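Local coordinates for extracellular solute-binding protein family 5 (Brucella melitensis, PDB 4ONY), which probably binds peptides or a related solute in the periplasm and delivers it to an ABC transporter for import, at residues A[261-266]-A[273-278]; A[45-50]-A[572-577]; A[80-85]-A[227-232]; A[205-210]-A[219-224]; A[73-78]-A[149-154]. All blocks are in the same frame, centred on the assembly; numbering follows the deposited sequence.

Contact 1: A[261-266]-A[273-278]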
# COMPACT_ATOMS: atom_id res chain seq x y z
N THR A 261 2.26 17.92 -15.14
CA THR A 261 3.12 18.68 -16.00
C THR A 261 3.50 20.02 -15.34
O THR A 261 4.67 20.42 -15.36
CB THR A 261 2.45 18.94 -17.37
OG1 THR A 261 2.40 17.71 -18.08
CG2 THR A 261 3.23 19.88 -18.21
N SER A 262 2.49 20.69 -14.77
CA SER A 262 2.67 21.93 -14.02
C SER A 262 3.65 21.71 -12.85
O SER A 262 4.53 22.51 -12.60
CB SER A 262 1.29 22.38 -13.49
OG SER A 262 1.43 23.60 -12.77
N LEU A 263 3.46 20.59 -12.16
CA LEU A 263 4.28 20.21 -11.03
C LEU A 263 5.74 19.99 -11.49
O LEU A 263 6.68 20.59 -10.94
CB LEU A 263 3.69 18.97 -10.38
CG LEU A 263 4.08 18.69 -8.91
CD1 LEU A 263 3.05 17.76 -8.29
CD2 LEU A 263 5.46 18.06 -8.80
N PHE A 264 5.91 19.19 -12.55
CA PHE A 264 7.21 18.89 -13.13
C PHE A 264 7.95 20.16 -13.57
O PHE A 264 9.11 20.34 -13.25
CB PHE A 264 7.05 17.90 -14.28
CG PHE A 264 8.34 17.38 -14.87
CD1 PHE A 264 9.21 16.62 -14.12
CD2 PHE A 264 8.64 17.61 -16.22
CE1 PHE A 264 10.39 16.13 -14.67
CE2 PHE A 264 9.83 17.12 -16.77
CZ PHE A 264 10.69 16.36 -16.00
N GLU A 265 7.26 21.07 -14.23
CA GLU A 265 7.87 22.34 -14.64
C GLU A 265 8.37 23.14 -13.43
O GLU A 265 9.42 23.78 -13.47
CB GLU A 265 6.90 23.18 -15.48
CG GLU A 265 6.67 22.66 -16.88
CD GLU A 265 7.94 22.59 -17.71
OE1 GLU A 265 8.73 23.57 -17.65
OE2 GLU A 265 8.17 21.56 -18.38
N SER A 266 7.60 23.12 -12.35
CA SER A 266 7.99 23.87 -11.16
C SER A 266 9.23 23.20 -10.49
O SER A 266 10.11 23.90 -9.95
CB SER A 266 6.81 23.91 -10.20
OG SER A 266 7.07 24.72 -9.07
N ASP A 273 11.90 21.01 -4.56
CA ASP A 273 13.23 20.43 -4.31
C ASP A 273 13.38 18.98 -4.83
O ASP A 273 14.47 18.54 -5.08
CB ASP A 273 13.51 20.41 -2.81
CG ASP A 273 13.67 21.82 -2.21
OD1 ASP A 273 14.39 22.62 -2.80
OD2 ASP A 273 13.07 22.10 -1.16
N ILE A 274 12.27 18.26 -4.96
CA ILE A 274 12.29 16.87 -5.41
C ILE A 274 11.10 16.61 -6.31
O ILE A 274 10.17 17.42 -6.38
CB ILE A 274 12.22 15.88 -4.21
CG1 ILE A 274 10.88 15.99 -3.47
CG2 ILE A 274 13.34 16.13 -3.19
CD1 ILE A 274 10.60 14.88 -2.50
N PHE A 275 11.15 15.51 -7.03
CA PHE A 275 10.06 15.06 -7.86
C PHE A 275 10.00 13.55 -7.82
O PHE A 275 10.96 12.86 -8.21
CB PHE A 275 10.22 15.55 -9.33
CG PHE A 275 9.01 15.26 -10.18
CD1 PHE A 275 8.89 14.03 -10.81
CD2 PHE A 275 8.01 16.19 -10.32
CE1 PHE A 275 7.78 13.71 -11.53
CE2 PHE A 275 6.90 15.90 -11.09
CZ PHE A 275 6.78 14.66 -11.71
N ILE A 276 8.90 13.04 -7.28
CA ILE A 276 8.75 11.59 -7.09
C ILE A 276 8.16 11.07 -8.41
O ILE A 276 7.07 11.49 -8.78
CB ILE A 276 7.82 11.30 -5.91
CG1 ILE A 276 8.46 11.77 -4.61
CG2 ILE A 276 7.48 9.80 -5.83
CD1 ILE A 276 7.54 11.77 -3.41
N GLU A 277 8.90 10.22 -9.13
CA GLU A 277 8.52 9.84 -10.50
C GLU A 277 7.93 8.42 -10.61
O GLU A 277 8.55 7.43 -10.21
CB GLU A 277 9.75 9.91 -11.40
CG GLU A 277 9.45 9.57 -12.85
CD GLU A 277 8.54 10.62 -13.46
OE1 GLU A 277 9.07 11.67 -13.90
OE2 GLU A 277 7.31 10.39 -13.46
N GLY A 278 6.74 8.32 -11.18
CA GLY A 278 6.13 7.04 -11.54
C GLY A 278 5.93 6.76 -13.04
O GLY A 278 5.45 5.68 -13.42
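Phe264 and Phe275 meet as a T-shaped pair that joins helix 260-268 to strand 274-277. Phe264 presents its edge: CD1 stands 3.8 Å above the plane of the Phe275 ring, practically over its centre. The ring planes are turned 72° to each other, and the centroids lie 5.2 Å apart. Phe275 reaches this place because its CG is anti to the backbone N (chi1 -172°), which carries the ring off the strand and up to the helix.

The tight part gathers at one corner of that ring. There Phe275 CE2 comes within 3.5 Å of the Leu263 methyl CD2, and it also lies 3.6 Å from Phe264 CA, so the ring rests against the helix backbone itself. Tyr287 and Arg282 add further cover to both phenylalanines. At the rim of the Phe275 ring, in its plane, sits Glu277 OE2, which is itself held by a salt bridge to Arg282.

The other flank of the helix is looser. Thr261 and Glu265, which start out away from the strand, are exposed, and Glu265 OE2 makes a long, weak ion pair with Lys268 NZ.

What results is a helix packed on the edge strand of a three-stranded antiparallel sheet through Leu263, Phe264 and Phe275, a layered alpha/beta construction as in other solute-binding proteins of this family.

Contact 2: A[45-50]-A[572-577]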
# COMPACT_ATOMS: atom_id res chain seq x y z
N GLY A 45 17.32 24.34 7.22
CA GLY A 45 16.98 24.49 5.80
C GLY A 45 15.66 23.83 5.53
O GLY A 45 15.13 23.11 6.36
N SER A 46 15.10 24.10 4.35
CA SER A 46 13.73 23.74 4.08
C SER A 46 13.59 22.71 2.97
O SER A 46 14.53 22.45 2.21
CB SER A 46 12.96 25.02 3.71
OG SER A 46 13.46 25.51 2.49
N LEU A 47 12.39 22.15 2.87
CA LEU A 47 12.00 21.23 1.81
C LEU A 47 10.68 21.73 1.25
O LEU A 47 9.80 22.11 2.01
CB LEU A 47 11.82 19.84 2.37
CG LEU A 47 11.32 18.77 1.39
CD1 LEU A 47 12.43 18.42 0.43
CD2 LEU A 47 10.81 17.52 2.11
N THR A 48 10.58 21.81 -0.07
CA THR A 48 9.36 22.20 -0.75
C THR A 48 8.99 21.09 -1.73
O THR A 48 9.83 20.68 -2.55
CB THR A 48 9.53 23.56 -1.48
OG1 THR A 48 9.93 24.55 -0.52
CG2 THR A 48 8.22 24.02 -2.11
N VAL A 49 7.79 20.53 -1.58
CA VAL A 49 7.37 19.44 -2.45
C VAL A 49 6.04 19.78 -3.05
O VAL A 49 5.32 20.59 -2.47
CB VAL A 49 7.24 18.11 -1.68
CG1 VAL A 49 8.55 17.78 -0.99
CG2 VAL A 49 6.14 18.19 -0.62
N GLY A 50 5.72 19.15 -4.17
CA GLY A 50 4.46 19.36 -4.88
C GLY A 50 3.56 18.14 -4.82
O GLY A 50 4.05 17.02 -4.75
N ASP A 572 20.51 18.91 -5.62
CA ASP A 572 21.59 18.38 -4.81
C ASP A 572 21.76 19.06 -3.43
O ASP A 572 22.54 18.61 -2.64
CB ASP A 572 22.91 18.37 -5.60
CG ASP A 572 23.46 19.72 -5.84
OD1 ASP A 572 22.87 20.75 -5.46
OD2 ASP A 572 24.54 19.76 -6.41
N ARG A 573 21.01 20.12 -3.17
CA ARG A 573 20.88 20.68 -1.84
C ARG A 573 20.06 19.81 -0.88
O ARG A 573 19.97 20.10 0.32
CB ARG A 573 20.25 22.06 -1.92
CG ARG A 573 18.82 22.02 -2.44
CD ARG A 573 18.33 23.42 -2.71
NE ARG A 573 17.00 23.43 -3.34
CZ ARG A 573 16.74 23.88 -4.55
NH1 ARG A 573 17.71 24.33 -5.33
NH2 ARG A 573 15.51 23.84 -5.00
N ILE A 574 19.46 18.74 -1.39
CA ILE A 574 18.76 17.78 -0.57
C ILE A 574 19.55 16.49 -0.52
O ILE A 574 19.91 15.98 -1.59
CB ILE A 574 17.38 17.44 -1.17
CG1 ILE A 574 16.54 18.72 -1.34
CG2 ILE A 574 16.65 16.43 -0.30
CD1 ILE A 574 16.30 19.50 -0.08
N GLU A 575 19.78 15.94 0.70
CA GLU A 575 20.50 14.67 0.86
C GLU A 575 19.72 13.66 1.68
O GLU A 575 18.70 14.00 2.32
CB GLU A 575 21.86 14.95 1.47
CG GLU A 575 22.71 15.81 0.54
CD GLU A 575 24.12 16.03 1.05
OE1 GLU A 575 24.38 15.72 2.23
OE2 GLU A 575 24.98 16.47 0.27
N HIS A 576 20.18 12.43 1.66
CA HIS A 576 19.52 11.34 2.39
C HIS A 576 20.55 10.34 2.89
O HIS A 576 21.69 10.32 2.39
CB HIS A 576 18.48 10.64 1.52
CG HIS A 576 19.04 10.04 0.28
ND1 HIS A 576 19.84 8.91 0.28
CD2 HIS A 576 18.94 10.42 -1.02
CE1 HIS A 576 20.20 8.62 -0.95
NE2 HIS A 576 19.66 9.51 -1.76
N PRO A 577 20.17 9.52 3.87
CA PRO A 577 21.12 8.50 4.32
C PRO A 577 21.49 7.53 3.21
O PRO A 577 20.69 7.28 2.32
CB PRO A 577 20.36 7.76 5.43
CG PRO A 577 19.26 8.64 5.84
CD PRO A 577 18.92 9.47 4.64
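Ser46 and Leu47 are the residues of strand 46-52 that meet Ile574, and the meeting is light and wholly apolar on the Ile574 side. Along the strand, Gly45 comes first, at a positive phi of 115°, with its N bonded to Asp250 OD2.

The side chain of Ser46 starts out away from 572-577, and its carbonyl makes the contact instead: Ser46 O lies 4.1 Å from Ile574 CD1, a van der Waals contact. Leu47 follows with CG anti to its backbone N (chi1 176°); from there the methyl CD1 reaches Ile574 CD1, methyl tip to methyl tip, at 4.1 Å. The two side chains stand at about a right angle, so little more than their ends touch. Phe79 packs on Leu47 and Trp590 on Ile574, so both are buried by neighbours as well as by each other.

Thr48 adds a polar link beside this apolar one. Its N is bonded to Asp273 OD2, while Asp273 OD1 forms a salt bridge with Arg573 NH2, so one carboxylate ties the two segments together. Val49 then turns to Phe79 and Ile254.

Strand 46-52 is an outermost strand of a mixed four-stranded sheet, whereas 574-575 pairs antiparallel with 591-592. Bringing early and late parts of the chain, 522 residues apart, into one lobe is consistent with the two-lobed periplasmic binding-protein fold.

Contact 3: A[80-85]-A[227-232]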
# COMPACT_ATOMS: atom_id res chain seq x y z
N GLY A 80 4.36 11.03 6.86
CA GLY A 80 3.98 10.43 8.13
C GLY A 80 3.12 11.39 8.98
O GLY A 80 2.32 12.16 8.43
N ASN A 81 3.32 11.35 10.29
CA ASN A 81 2.48 12.12 11.20
C ASN A 81 3.21 13.34 11.75
O ASN A 81 3.82 13.30 12.82
CB ASN A 81 1.94 11.19 12.31
CG ASN A 81 1.24 9.93 11.76
OD1 ASN A 81 0.61 9.93 10.68
ND2 ASN A 81 1.37 8.85 12.49
N MET A 82 3.14 14.46 11.04
CA MET A 82 3.86 15.66 11.45
C MET A 82 3.22 16.53 12.56
O MET A 82 3.95 17.22 13.32
CB MET A 82 4.18 16.51 10.25
CG MET A 82 5.21 15.83 9.33
SD MET A 82 5.91 16.99 8.17
CE MET A 82 4.47 17.21 7.12
N VAL A 83 1.89 16.49 12.66
CA VAL A 83 1.18 17.27 13.68
C VAL A 83 0.55 16.36 14.74
O VAL A 83 0.82 16.50 15.92
CB VAL A 83 0.11 18.17 13.03
CG1 VAL A 83 -0.73 18.87 14.09
CG2 VAL A 83 0.79 19.18 12.12
N TYR A 84 -0.28 15.43 14.30
CA TYR A 84 -0.91 14.50 15.19
C TYR A 84 -0.10 13.22 15.28
O TYR A 84 0.21 12.59 14.26
CB TYR A 84 -2.30 14.18 14.68
CG TYR A 84 -3.25 15.38 14.75
CD1 TYR A 84 -3.72 15.85 15.97
CD2 TYR A 84 -3.70 16.01 13.59
CE1 TYR A 84 -4.58 16.95 16.05
CE2 TYR A 84 -4.58 17.08 13.66
CZ TYR A 84 -5.02 17.54 14.88
OH TYR A 84 -5.90 18.58 14.94
N GLN A 85 0.21 12.80 16.51
CA GLN A 85 1.01 11.62 16.75
C GLN A 85 0.20 10.49 17.31
O GLN A 85 -0.91 10.66 17.81
CB GLN A 85 2.13 11.94 17.72
CG GLN A 85 3.06 13.01 17.22
CD GLN A 85 4.22 13.25 18.17
OE1 GLN A 85 4.02 13.52 19.34
NE2 GLN A 85 5.44 13.16 17.65
N ILE A 227 0.37 24.64 1.99
CA ILE A 227 0.45 24.58 3.45
C ILE A 227 1.94 24.59 3.88
O ILE A 227 2.74 23.92 3.30
CB ILE A 227 -0.32 23.38 4.05
CG1 ILE A 227 -0.25 23.41 5.57
CG2 ILE A 227 0.24 22.01 3.60
CD1 ILE A 227 -1.28 22.52 6.25
N VAL A 228 2.31 25.45 4.81
CA VAL A 228 3.69 25.60 5.26
C VAL A 228 3.76 25.08 6.72
O VAL A 228 3.02 25.54 7.58
CB VAL A 228 4.18 27.06 5.21
CG1 VAL A 228 5.62 27.21 5.67
CG2 VAL A 228 4.07 27.64 3.81
N TYR A 229 4.64 24.13 6.94
CA TYR A 229 4.95 23.63 8.25
C TYR A 229 6.30 24.21 8.73
O TYR A 229 7.27 24.23 7.99
CB TYR A 229 5.07 22.11 8.19
CG TYR A 229 3.78 21.42 7.90
CD1 TYR A 229 2.90 21.13 8.94
CD2 TYR A 229 3.43 21.03 6.62
CE1 TYR A 229 1.71 20.49 8.73
CE2 TYR A 229 2.22 20.37 6.39
CZ TYR A 229 1.37 20.11 7.46
OH TYR A 229 0.17 19.45 7.30
N LYS A 230 6.33 24.63 9.98
CA LYS A 230 7.55 25.04 10.64
C LYS A 230 7.86 24.11 11.82
O LYS A 230 6.96 23.79 12.61
CB LYS A 230 7.45 26.50 11.09
CG LYS A 230 7.90 27.41 9.97
CD LYS A 230 7.75 28.90 10.29
CE LYS A 230 7.57 29.64 8.97
NZ LYS A 230 7.68 31.11 9.18
N ARG A 231 9.13 23.75 12.00
CA ARG A 231 9.52 22.90 13.11
C ARG A 231 9.41 23.63 14.42
O ARG A 231 9.87 24.77 14.54
CB ARG A 231 10.92 22.34 12.92
CG ARG A 231 11.32 21.27 13.93
CD ARG A 231 12.67 20.64 13.60
NE ARG A 231 13.73 21.66 13.67
CZ ARG A 231 14.81 21.71 12.89
NH1 ARG A 231 15.03 20.78 11.96
NH2 ARG A 231 15.67 22.70 13.01
N ASN A 232 8.83 23.00 15.42
CA ASN A 232 8.79 23.60 16.75
C ASN A 232 10.12 23.36 17.43
O ASN A 232 10.46 22.24 17.67
CB ASN A 232 7.71 22.93 17.55
CG ASN A 232 7.65 23.42 18.98
OD1 ASN A 232 8.31 24.36 19.36
ND2 ASN A 232 6.81 22.76 19.78
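Two consecutive residues of an irregular loop, Met82 and Val83, take hold of the Tyr229 ring from different directions, one over a face and the other at the edge. The first is a Met-aromatic contact, made against the interior strand 226-231 of the mixed four-stranded sheet.

The end of Met82 leads. Its methyl CE sits 4.1 Å from the centroid of the Tyr229 ring and 16° off the ring normal, a CH-pi approach displaced a little toward the rim, where CE2 and CD2 are the closest ring atoms. Met82 SD lies farther out, 5.1 Å from the Tyr229 centroid and displaced toward CG, above the face at a distance, while the methyl does the touching. A bend at the last torsion of Met82 (chi3 -72°) turns the methyl onto the ring.

Tyr229 is also fixed at its polar end, since its buried hydroxyl is hydrogen-bonded to Arg71 O. Leu73 and Val218 pack on the same side chain, and Met82 in turn rests on Tyr216 and Ile252 of the neighbouring strands. Backbone bonds tie Met82 to Tyr216 of strand 216-222 and Val83 to Gly214 just ahead of that strand.

Val83 divides its branches between two tyrosines: CG2 meets the edge of Tyr229 at CE1, 3.7 Å away, while CG1 lies 4.1 Å above the plane of the Tyr84 ring.

Contact 4: A[205-210]-A[219-224]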
# COMPACT_ATOMS: atom_id res chain seq x y z
N SER A 205 -15.54 21.92 8.67
CA SER A 205 -14.42 22.31 7.80
C SER A 205 -13.72 23.45 8.51
O SER A 205 -14.38 24.35 9.06
CB SER A 205 -14.91 22.93 6.50
OG SER A 205 -15.69 22.05 5.83
N THR A 206 -12.40 23.43 8.48
CA THR A 206 -11.65 24.39 9.23
C THR A 206 -10.31 24.67 8.63
O THR A 206 -9.62 23.76 8.22
CB THR A 206 -11.48 23.96 10.73
OG1 THR A 206 -10.75 24.98 11.41
CG2 THR A 206 -10.73 22.68 10.89
N LEU A 207 -9.96 25.96 8.61
CA LEU A 207 -8.62 26.40 8.24
C LEU A 207 -7.84 27.02 9.41
O LEU A 207 -6.81 27.64 9.18
CB LEU A 207 -8.70 27.37 7.08
CG LEU A 207 -9.21 26.78 5.78
CD1 LEU A 207 -9.69 27.87 4.82
CD2 LEU A 207 -8.17 25.91 5.14
N GLU A 208 -8.30 26.83 10.64
CA GLU A 208 -7.55 27.29 11.83
C GLU A 208 -6.42 26.31 12.11
O GLU A 208 -6.65 25.10 12.17
CB GLU A 208 -8.42 27.43 13.10
N PRO A 209 -5.20 26.83 12.29
CA PRO A 209 -4.09 25.89 12.50
C PRO A 209 -4.33 25.01 13.73
O PRO A 209 -4.55 25.53 14.80
CB PRO A 209 -2.88 26.81 12.72
CG PRO A 209 -3.27 28.14 12.13
CD PRO A 209 -4.76 28.24 12.35
N PRO A 210 -4.35 23.68 13.55
CA PRO A 210 -4.72 22.84 14.69
C PRO A 210 -3.50 22.57 15.60
O PRO A 210 -2.36 22.60 15.15
CB PRO A 210 -5.20 21.55 14.01
CG PRO A 210 -4.32 21.43 12.80
CD PRO A 210 -4.04 22.86 12.35
N ALA A 219 2.21 26.77 10.04
CA ALA A 219 2.59 28.17 10.06
C ALA A 219 1.74 29.03 9.12
O ALA A 219 1.49 30.18 9.40
CB ALA A 219 4.04 28.30 9.67
N SER A 220 1.32 28.48 7.99
CA SER A 220 0.42 29.22 7.10
C SER A 220 -0.31 28.29 6.16
O SER A 220 0.17 27.19 5.81
CB SER A 220 1.12 30.29 6.26
OG SER A 220 1.98 29.70 5.34
N VAL A 221 -1.44 28.80 5.73
CA VAL A 221 -2.38 28.05 4.96
C VAL A 221 -2.94 28.91 3.85
O VAL A 221 -3.50 29.97 4.13
CB VAL A 221 -3.51 27.59 5.89
CG1 VAL A 221 -4.34 26.59 5.17
CG2 VAL A 221 -2.95 26.96 7.16
N GLN A 222 -2.75 28.48 2.61
CA GLN A 222 -3.32 29.14 1.41
C GLN A 222 -4.12 28.03 0.70
O GLN A 222 -3.57 27.21 -0.03
CB GLN A 222 -2.22 29.70 0.51
CG GLN A 222 -1.41 30.81 1.19
CD GLN A 222 -0.07 31.07 0.53
OE1 GLN A 222 0.91 30.38 0.77
NE2 GLN A 222 -0.03 32.10 -0.30
N PRO A 223 -5.42 27.97 0.99
CA PRO A 223 -6.27 26.87 0.55
C PRO A 223 -6.23 26.72 -0.98
O PRO A 223 -6.29 27.70 -1.68
CB PRO A 223 -7.68 27.28 1.00
CG PRO A 223 -7.53 28.51 1.81
CD PRO A 223 -6.13 28.99 1.79
N GLY A 224 -6.10 25.50 -1.46
CA GLY A 224 -5.98 25.18 -2.86
C GLY A 224 -4.59 25.42 -3.42
O GLY A 224 -4.39 25.18 -4.61
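The outer strand of a beta hairpin, 216-222 with its partner 226-231, is covered here by a loop whose Leu207 packs on Val221 and Pro223. This strand is an outermost one of the mixed four-stranded sheet, and a classic beta bulge lies in its pairing with 226-231, where Ala219 and Ser220 both face Val228.

Leu207 spreads its two methyls over two neighbours. CD2 comes to 3.9 Å from Val221 CG1, and CD1 reaches 3.8 Å from Pro223 CG, the puckered corner of that ring. The isobutyl end thus straddles the junction between the last residues of the strand and the turn, crossing both partners at a slant. Its CG lies anti to the carbonyl carbon (chi1 -65°), which directs the fork at the strand. Leu207 is the middle residue of an ST turn, in which Glu208 N is bonded to Thr206 OG1 at 3.2 Å, with a nearly straight N-H angle of 164°.

Val221 also meets Phe55. Gln222, between the two contact residues, starts out away from the loop; its OE1 is bonded to Arg226 NH1, and it touches the bound 1-ethoxy-2-(2-ethoxyethoxy)ethane.

No hydrogen bond joins the two segments. Made of methyl and ring carbons at the protein surface, the contact rests on van der Waals packing and exclusion of water rather than on directional bonds; it shields part of Val221, while Leu207 and Pro223 remain exposed.

Contact 5: A[73-78]-A[149-154]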
# COMPACT_ATOMS: atom_id res chain seq x y z
N LEU A 73 -0.65 16.22 7.98
CA LEU A 73 -1.14 16.33 9.34
C LEU A 73 -1.07 15.00 10.07
O LEU A 73 -0.63 14.95 11.23
CB LEU A 73 -2.58 16.88 9.36
CG LEU A 73 -2.74 18.27 8.78
CD1 LEU A 73 -4.21 18.55 8.48
CD2 LEU A 73 -2.22 19.32 9.77
N TYR A 74 -1.52 13.95 9.41
CA TYR A 74 -1.69 12.65 9.99
C TYR A 74 -1.80 11.60 8.86
O TYR A 74 -2.41 11.86 7.83
CB TYR A 74 -2.95 12.59 10.86
CG TYR A 74 -3.16 11.25 11.50
CD1 TYR A 74 -2.42 10.88 12.62
CD2 TYR A 74 -4.05 10.33 10.98
CE1 TYR A 74 -2.60 9.66 13.24
CE2 TYR A 74 -4.23 9.08 11.56
CZ TYR A 74 -3.48 8.75 12.69
OH TYR A 74 -3.64 7.55 13.29
N ASN A 75 -1.20 10.46 9.04
CA ASN A 75 -1.29 9.35 8.05
C ASN A 75 -0.85 9.72 6.64
O ASN A 75 -1.51 9.38 5.65
CB ASN A 75 -2.73 8.83 7.99
CG ASN A 75 -2.82 7.50 7.24
OD1 ASN A 75 -1.83 6.80 7.12
ND2 ASN A 75 -4.00 7.19 6.70
N ASP A 76 0.22 10.47 6.53
CA ASP A 76 0.62 10.92 5.24
C ASP A 76 1.64 9.90 4.66
O ASP A 76 2.59 9.53 5.33
CB ASP A 76 1.23 12.30 5.35
CG ASP A 76 1.50 12.90 3.99
OD1 ASP A 76 2.50 12.50 3.33
OD2 ASP A 76 0.71 13.79 3.58
N GLY A 77 1.41 9.49 3.41
CA GLY A 77 2.26 8.51 2.71
C GLY A 77 3.72 8.88 2.57
O GLY A 77 4.58 8.02 2.67
N GLU A 78 4.02 10.14 2.32
CA GLU A 78 5.40 10.57 2.13
C GLU A 78 5.96 11.14 3.41
O GLU A 78 7.13 10.93 3.66
CB GLU A 78 5.47 11.67 1.06
CG GLU A 78 5.00 11.27 -0.32
CD GLU A 78 4.50 12.47 -1.13
OE1 GLU A 78 3.57 12.24 -1.94
OE2 GLU A 78 5.00 13.63 -0.98
N PRO A 149 -15.22 6.87 9.86
CA PRO A 149 -14.50 5.60 9.73
C PRO A 149 -13.09 5.84 9.21
O PRO A 149 -12.91 6.65 8.32
CB PRO A 149 -15.34 4.82 8.66
CG PRO A 149 -16.72 5.39 8.81
CD PRO A 149 -16.49 6.87 9.09
N PRO A 150 -12.09 5.10 9.72
CA PRO A 150 -12.21 4.03 10.69
C PRO A 150 -12.11 4.52 12.12
O PRO A 150 -12.29 3.72 13.05
CB PRO A 150 -10.99 3.14 10.37
CG PRO A 150 -9.96 4.09 9.82
CD PRO A 150 -10.74 5.19 9.14
N TYR A 151 -11.81 5.80 12.30
CA TYR A 151 -11.51 6.33 13.60
C TYR A 151 -12.68 6.18 14.58
O TYR A 151 -12.45 6.09 15.80
CB TYR A 151 -11.05 7.82 13.52
CG TYR A 151 -9.98 8.01 12.54
CD1 TYR A 151 -8.75 7.36 12.69
CD2 TYR A 151 -10.17 8.77 11.41
CE1 TYR A 151 -7.76 7.46 11.71
CE2 TYR A 151 -9.19 8.92 10.47
CZ TYR A 151 -8.00 8.25 10.61
OH TYR A 151 -7.00 8.40 9.66
N ASN A 152 -13.91 6.12 14.08
CA ASN A 152 -15.07 5.97 14.97
C ASN A 152 -15.43 4.51 15.24
O ASN A 152 -16.39 4.24 15.94
CB ASN A 152 -16.30 6.70 14.43
CG ASN A 152 -16.88 6.03 13.19
OD1 ASN A 152 -16.24 5.20 12.54
ND2 ASN A 152 -18.08 6.42 12.85
N SER A 153 -14.67 3.57 14.69
CA SER A 153 -15.04 2.17 14.85
C SER A 153 -14.25 1.45 15.95
O SER A 153 -14.54 0.33 16.24
CB SER A 153 -14.90 1.44 13.51
OG SER A 153 -13.53 1.25 13.19
N ARG A 154 -13.26 2.09 16.58
CA ARG A 154 -12.36 1.37 17.51
C ARG A 154 -13.08 0.88 18.77
O ARG A 154 -12.87 -0.26 19.22
CB ARG A 154 -11.19 2.24 17.92
CG ARG A 154 -9.97 2.22 17.00
CD ARG A 154 -10.30 2.29 15.54
NE ARG A 154 -9.21 2.83 14.72
CZ ARG A 154 -8.76 2.24 13.63
NH1 ARG A 154 -9.26 1.09 13.21
NH2 ARG A 154 -7.80 2.82 12.94
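Tyr74 and Tyr151 bring two loops together as part of an aromatic cluster, for both rings also meet Phe61 edge-to-face. The two tyrosines point past one another in opposite directions, with planes at 72° and centroids 6.0 Å apart, an oblique pairing in which neither ring covers the other.

The contact joins the hydroxyl end of Tyr151 to the CD2-CE2 edge of Tyr74. Tyr151 OH arrives in the plane of the Tyr74 ring, 3.4 Å from CE2, and Tyr74 CE2 is in turn 3.9 Å from Tyr151 CE1. Tyr74 extends this far because its CG is anti to the backbone N (chi1 -180°). Asn75 comes near the same hydroxyl with its amide nitrogen, too distant for a bond.

Each loop has its own brace. An Asx turn, Glu78 N to Asp76 OD1, shapes the first, and Asp76 OD2 is salt-bridged to Arg71. The second is a type I turn from Pro150 to Ser153, with a cis peptide bond before Pro150; Pro150 O accepts from both Ser153 N at 2.9 Å and Ser153 OG at 2.8 Å. The same proline also meets the tyrosine: Pro150 CD stands 4.2 Å above the Tyr151 ring, over its centre.

In the fold
Contacts 2, 3 and 4 all reach the mixed four-stranded sheet. Contacts 3 and 4 join through its hairpin, with Val228 O 2.9 Å from Ala219 N, and their centres are 13 Å apart. Contact 1 is centred 13 Å from contact 2; between them Asp273 OD2 is 2.7 Å from Thr48 N and Asp273 OD1 2.8 Å from Arg573 NH2. Contact 5 shares its first loop with contact 3, where Tyr84 N is 3.1 Å from Leu73 O; it reaches contact 1 through Ile276 CD1, 3.9 Å from Glu78 CD. Gln222, Gln225, Arg226, Tyr256 and Tyr257 line the ether pocket, about 8 Å from the Leu263 side chain of contact 1.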